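Local coordinates for protein N-acetylmuramoyl-L-alanine amidase (Peptoclostridium difficile, PDB 4RN7) that is probably a zinc-dependent amidase that cleaves the bond between N-acetylmuramic acid and L-alanine in bacterial cell-wall peptidoglycan, here represented by its Amidase_3 catalytic domain, at residues I8-G13 with V52-D57; L78-L83 with A144-C149. All coordinates share one frame; numbering follows the deposited sequence.

From the N terminus the chain runs along strand 4-10, passes H12, winds through helix 28-44 and returns on strand 49-53; contact 1 (8-13 with 52-57) closes this beta-alpha-beta unit at one margin of the sheet. After helix 63-72 the chain enters strand 77-84, which sits on the other side of strand 4-10. Contact 2 (78-83 with 144-149) closes a second, longer loop holding strands 95-99 and 126-131. The two loops follow one another without nesting or crossing. Backbone hydrogen bonds between D9 and both V79 and I81 join the contacts, and H12 and H82 meet at one zinc ion, completed by E28.

Contact 1: residues I8-G13 with V52-D57; sequences IDPGHG and VVSRTD. With ZN (zinc ion), chain B.
The carboxylate oxygen OD1 of D9 has two partners: the hydroxyl OG of S54 donates a 2.7 Å hydrogen bond to its anti lone pair, and R66 forms a salt bridge with it. OD2 of D9 is hydrogen-bonded to S80 on the neighbouring strand, so both oxygens of this buried acid have partners, and the salt bridge to R66 would probably favour the ionised form. With chi1 at 60°, OG of S54 lies between its own backbone N and carbonyl carbon, which brings it to D9 and also within 3.1 Å of CD of P10.

The next residue, R55, reaches along the turn that follows strand 4-10. Its chain, extended from CG to NE, slides past the P10 ring in the opposite direction, CG lying 3.8 Å from P10 CG. NE donates to P10 O (3.0 Å), which lies in the guanidinium plane, and NH2 to G11 O (3.0 Å), which is tilted from it; in both bonds the donor stands above the plane of the accepting carbonyl. NH2 has a further acceptor in K29 O, and NH1 bonds D57 O of its own segment, fixing the rotation of the group. CA of G13 sits 3.8 Å above the guanidinium plane, over its centre.

Upstream, I8 N donates to V52 O and S54 N to I8 O, at 2.7 and 2.9 Å respectively, on either side of the parallel I8-V53 bridge. Past the turn, H12 binds the zinc ion through NE2, while its ND1 is hydrogen-bonded to D16. A beta-alpha-beta unit whose first strand is followed closely by a metal-binding histidine fits the zinc-dependent Amidase_3 fold.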
loop_
_atom_site.group_PDB
_atom_site.type_symbol
_atom_site.label_atom_id
_atom_site.label_comp_id
_atom_site.label_asym_id
_atom_site.label_seq_id
_atom_site.Cartn_x
_atom_site.Cartn_y
_atom_site.Cartn_z
ATOM N N ILE A 8 -3.625 0.160 7.737
ATOM C CA ILE A 8 -2.506 0.434 6.834
ATOM C C ILE A 8 -1.337 -0.470 7.232
ATOM O O ILE A 8 -0.948 -0.504 8.393
ATOM C CB ILE A 8 -2.046 1.892 6.925
ATOM C CG1 ILE A 8 -3.179 2.851 6.547
ATOM C CG2 ILE A 8 -0.839 2.133 6.015
ATOM C CD1 ILE A 8 -3.716 2.653 5.131
ATOM N N ASP A 9 -0.788 -1.197 6.262
ATOM C CA ASP A 9 0.292 -2.142 6.525
ATOM C C ASP A 9 1.561 -1.761 5.744
ATOM O O ASP A 9 1.697 -2.086 4.560
ATOM C CB ASP A 9 -0.147 -3.552 6.122
ATOM C CG ASP A 9 0.975 -4.563 6.243
ATOM O OD1 ASP A 9 1.636 -4.606 7.314
ATOM O OD2 ASP A 9 1.220 -5.313 5.273
ATOM N N PRO A 10 2.501 -1.063 6.397
ATOM C CA PRO A 10 3.754 -0.750 5.703
ATOM C C PRO A 10 4.607 -2.017 5.592
ATOM O O PRO A 10 5.031 -2.556 6.610
ATOM C CB PRO A 10 4.444 0.275 6.624
ATOM C CG PRO A 10 3.463 0.542 7.788
ATOM C CD PRO A 10 2.493 -0.610 7.803
ATOM N N GLY A 11 4.857 -2.483 4.372
ATOM C CA GLY A 11 5.495 -3.769 4.185
ATOM C C GLY A 11 6.875 -3.850 4.797
ATOM O O GLY A 11 7.593 -2.846 4.885
ATOM N N HIS A 12 7.239 -5.056 5.216
ATOM C CA HIS A 12 8.567 -5.334 5.758
ATOM C C HIS A 12 8.809 -4.581 7.070
ATOM O O HIS A 12 7.862 -4.083 7.680
ATOM C CB HIS A 12 9.632 -5.057 4.687
ATOM C CG HIS A 12 9.316 -5.694 3.367
ATOM N ND1 HIS A 12 9.589 -7.015 3.098
ATOM C CD2 HIS A 12 8.727 -5.197 2.252
ATOM C CE1 HIS A 12 9.201 -7.307 1.868
ATOM N NE2 HIS A 12 8.657 -6.226 1.342
ATOM N N GLY A 13 10.055 -4.515 7.530
ATOM C CA GLY A 13 10.322 -3.902 8.820
ATOM C C GLY A 13 11.333 -4.686 9.624
ATOM O O GLY A 13 11.400 -5.919 9.520
ATOM N N VAL A 52 -5.722 2.384 11.656
ATOM C CA VAL A 52 -4.963 1.429 12.446
ATOM C C VAL A 52 -3.772 1.055 11.580
ATOM O O VAL A 52 -3.935 0.830 10.383
ATOM C CB VAL A 52 -5.800 0.182 12.749
ATOM C CG1 VAL A 52 -4.986 -0.836 13.536
ATOM C CG2 VAL A 52 -7.060 0.570 13.504
ATOM N N VAL A 53 -2.569 1.025 12.149
ATOM C CA VAL A 53 -1.396 0.686 11.333
ATOM C C VAL A 53 -0.705 -0.537 11.916
ATOM O O VAL A 53 -0.714 -0.731 13.131
ATOM C CB VAL A 53 -0.382 1.855 11.239
ATOM C CG1 VAL A 53 -1.063 3.113 10.725
ATOM C CG2 VAL A 53 0.264 2.117 12.587
ATOM N N SER A 54 -0.104 -1.374 11.079
ATOM C CA SER A 54 0.568 -2.544 11.638
ATOM C C SER A 54 1.848 -2.127 12.357
ATOM O O SER A 54 2.254 -2.747 13.347
ATOM C CB SER A 54 0.841 -3.600 10.575
ATOM O OG SER A 54 1.661 -3.079 9.558
ATOM N N ARG A 55 2.468 -1.051 11.890
ATOM C CA ARG A 55 3.646 -0.543 12.568
ATOM C C ARG A 55 3.826 0.943 12.318
ATOM O O ARG A 55 3.425 1.451 11.265
ATOM C CB ARG A 55 4.892 -1.320 12.145
ATOM C CG ARG A 55 5.239 -1.160 10.679
ATOM C CD ARG A 55 6.487 -1.959 10.305
ATOM N NE ARG A 55 6.823 -1.790 8.880
ATOM C CZ ARG A 55 7.825 -1.041 8.436
ATOM N NH1 ARG A 55 8.582 -0.377 9.297
ATOM N NH2 ARG A 55 8.081 -0.954 7.130
ATOM N N THR A 56 4.418 1.618 13.304
ATOM C CA THR A 56 4.744 3.041 13.223
ATOM C C THR A 56 6.248 3.258 13.219
ATOM O O THR A 56 6.724 4.381 13.037
ATOM C CB THR A 56 4.165 3.843 14.408
ATOM O OG1 THR A 56 4.535 3.220 15.642
ATOM C CG2 THR A 56 2.656 3.916 14.335
ATOM N N ASP A 57 6.998 2.183 13.425
ATOM C CA ASP A 57 8.448 2.277 13.556
ATOM C C ASP A 57 9.088 1.093 12.853
ATOM O O ASP A 57 8.389 0.311 12.202
ATOM C CB ASP A 57 8.859 2.305 15.030
ATOM C CG ASP A 57 8.561 1.000 15.742
HETATM ZN ZN ZN B . 7.724 -5.688 -0.490
#

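Contact 2: residues L78-L83 with A144-C149; sequences LVSIHL and AILIEC. With ZN (zinc ion), chain B.
The imidazole of H82 and the side chain of L146 cross at about a right angle, with CD1 of L146 approaching CD2 of H82 obliquely at 3.4 Å. L146 reaches the ring because its CG is anti to the backbone N (chi1 179°), and F134 also meets both residues. On the same face of the sheet, OG of S80 lies at the ring's edge in its plane and bonds D9, while L78 and A144 meet through their CB atoms.

I81, V79, I145 and I147 cover the other face. V79 runs alongside I145 in the same direction, and I81 likewise alongside I147, whereas V79 and I147 pack obliquely, V79 CG1 being 3.6 Å from I147 CD1. Helices 28-44 and 107-122 cover this apolar layer.

Five backbone hydrogen bonds in the regular parallel pattern, from I145 N to L78 O through to C149 N to H82 O, fasten the two strands.

The chain of E148, bent at chi2 (-75°), curls back toward strand 77-84 and brings OE1 to 3.3 Å from CB of H82. ND1 of H82 binds the zinc ion at 2.1 Å, beside H12 and E28. The backbone ladder fixes the strand that carries H82, while L146 packs against its imidazole, and the carboxylate of E148 lies near the zinc site without being one of the three protein ligands.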
loop_
_atom_site.group_PDB
_atom_site.type_symbol
_atom_site.label_atom_id
_atom_site.label_comp_id
_atom_site.label_asym_id
_atom_site.label_seq_id
_atom_site.Cartn_x
_atom_site.Cartn_y
_atom_site.Cartn_z
ATOM N N LEU A 78 -8.135 -2.929 4.061
ATOM C CA LEU A 78 -6.712 -3.076 4.365
ATOM C C LEU A 78 -5.916 -2.559 3.170
ATOM O O LEU A 78 -6.194 -2.937 2.025
ATOM C CB LEU A 78 -6.351 -4.546 4.638
ATOM C CG LEU A 78 -4.887 -4.905 4.955
ATOM C CD1 LEU A 78 -4.858 -6.186 5.734
ATOM C CD2 LEU A 78 -4.050 -5.086 3.687
ATOM N N VAL A 79 -4.937 -1.693 3.426
ATOM C CA VAL A 79 -4.034 -1.246 2.355
ATOM C C VAL A 79 -2.606 -1.528 2.792
ATOM O O VAL A 79 -2.129 -0.979 3.810
ATOM C CB VAL A 79 -4.200 0.253 2.027
ATOM C CG1 VAL A 79 -3.266 0.660 0.866
ATOM C CG2 VAL A 79 -5.647 0.560 1.656
ATOM N N SER A 80 -1.940 -2.406 2.051
ATOM C CA SER A 80 -0.541 -2.718 2.315
ATOM C C SER A 80 0.298 -1.891 1.353
ATOM O O SER A 80 -0.060 -1.748 0.176
ATOM C CB SER A 80 -0.269 -4.206 2.101
ATOM O OG SER A 80 1.058 -4.550 2.473
ATOM N N ILE A 81 1.401 -1.349 1.856
ATOM C CA ILE A 81 2.248 -0.460 1.055
ATOM C C ILE A 81 3.606 -1.119 0.838
ATOM O O ILE A 81 4.323 -1.380 1.806
ATOM C CB ILE A 81 2.454 0.877 1.788
ATOM C CG1 ILE A 81 1.108 1.606 1.946
ATOM C CG2 ILE A 81 3.456 1.750 1.037
ATOM C CD1 ILE A 81 0.456 1.993 0.607
ATOM N N HIS A 82 3.956 -1.394 -0.418
ATOM C CA HIS A 82 5.223 -2.043 -0.749
ATOM C C HIS A 82 5.858 -1.308 -1.929
ATOM O O HIS A 82 5.234 -0.424 -2.499
ATOM C CB HIS A 82 4.988 -3.490 -1.168
ATOM C CG HIS A 82 4.848 -4.443 -0.024
ATOM N ND1 HIS A 82 5.804 -5.391 0.259
ATOM C CD2 HIS A 82 3.866 -4.608 0.897
ATOM C CE1 HIS A 82 5.423 -6.103 1.306
ATOM N NE2 HIS A 82 4.247 -5.655 1.712
ATOM N N LEU A 83 7.100 -1.657 -2.265
ATOM C CA LEU A 83 7.723 -1.180 -3.508
ATOM C C LEU A 83 8.055 -2.408 -4.332
ATOM O O LEU A 83 8.383 -3.472 -3.798
ATOM C CB LEU A 83 9.000 -0.384 -3.245
ATOM C CG LEU A 83 8.877 0.817 -2.300
ATOM C CD1 LEU A 83 10.246 1.456 -2.055
ATOM C CD2 LEU A 83 7.907 1.834 -2.886
ATOM N N ALA A 144 -9.047 -6.056 0.785
ATOM C CA ALA A 144 -7.624 -5.857 1.039
ATOM C C ALA A 144 -6.859 -5.700 -0.272
ATOM O O ALA A 144 -7.064 -6.477 -1.217
ATOM C CB ALA A 144 -7.064 -7.039 1.823
ATOM N N ILE A 145 -5.972 -4.707 -0.320
ATOM C CA ILE A 145 -5.117 -4.497 -1.487
ATOM C C ILE A 145 -3.674 -4.287 -1.042
ATOM O O ILE A 145 -3.414 -3.943 0.120
ATOM C CB ILE A 145 -5.572 -3.293 -2.351
ATOM C CG1 ILE A 145 -5.505 -1.981 -1.548
ATOM C CG2 ILE A 145 -6.977 -3.545 -2.911
ATOM C CD1 ILE A 145 -5.770 -0.723 -2.379
ATOM N N LEU A 146 -2.738 -4.514 -1.962
ATOM C CA LEU A 146 -1.335 -4.223 -1.712
ATOM C C LEU A 146 -0.896 -3.384 -2.891
ATOM O O LEU A 146 -1.036 -3.806 -4.037
ATOM C CB LEU A 146 -0.496 -5.513 -1.624
ATOM C CG LEU A 146 1.017 -5.363 -1.383
ATOM C CD1 LEU A 146 1.559 -6.569 -0.630
ATOM C CD2 LEU A 146 1.805 -5.167 -2.690
ATOM N N ILE A 147 -0.395 -2.184 -2.605
ATOM C CA ILE A 147 0.050 -1.303 -3.672
ATOM C C ILE A 147 1.559 -1.387 -3.808
ATOM O O ILE A 147 2.273 -1.127 -2.840
ATOM C CB ILE A 147 -0.338 0.155 -3.398
ATOM C CG1 ILE A 147 -1.814 0.250 -3.003
ATOM C CG2 ILE A 147 -0.101 1.007 -4.659
ATOM C CD1 ILE A 147 -2.220 1.601 -2.429
ATOM N N GLU A 148 2.033 -1.724 -5.015
ATOM C CA GLU A 148 3.464 -1.750 -5.318
ATOM C C GLU A 148 3.810 -0.382 -5.895
ATOM O O GLU A 148 3.557 -0.112 -7.071
ATOM C CB GLU A 148 3.805 -2.852 -6.331
ATOM C CG GLU A 148 3.594 -4.294 -5.799
ATOM C CD GLU A 148 4.678 -4.738 -4.833
ATOM O OE1 GLU A 148 5.482 -3.897 -4.397
ATOM O OE2 GLU A 148 4.733 -5.937 -4.488
ATOM N N CYS A 149 4.398 0.469 -5.059
ATOM C CA CYS A 149 4.452 1.903 -5.341
ATOM C C CYS A 149 5.625 2.342 -6.218
ATOM O O CYS A 149 6.184 3.424 -6.011
ATOM C CB CYS A 149 4.472 2.699 -4.040
ATOM S SG CYS A 149 2.950 2.516 -3.059
HETATM ZN ZN ZN B . 7.724 -5.688 -0.490
#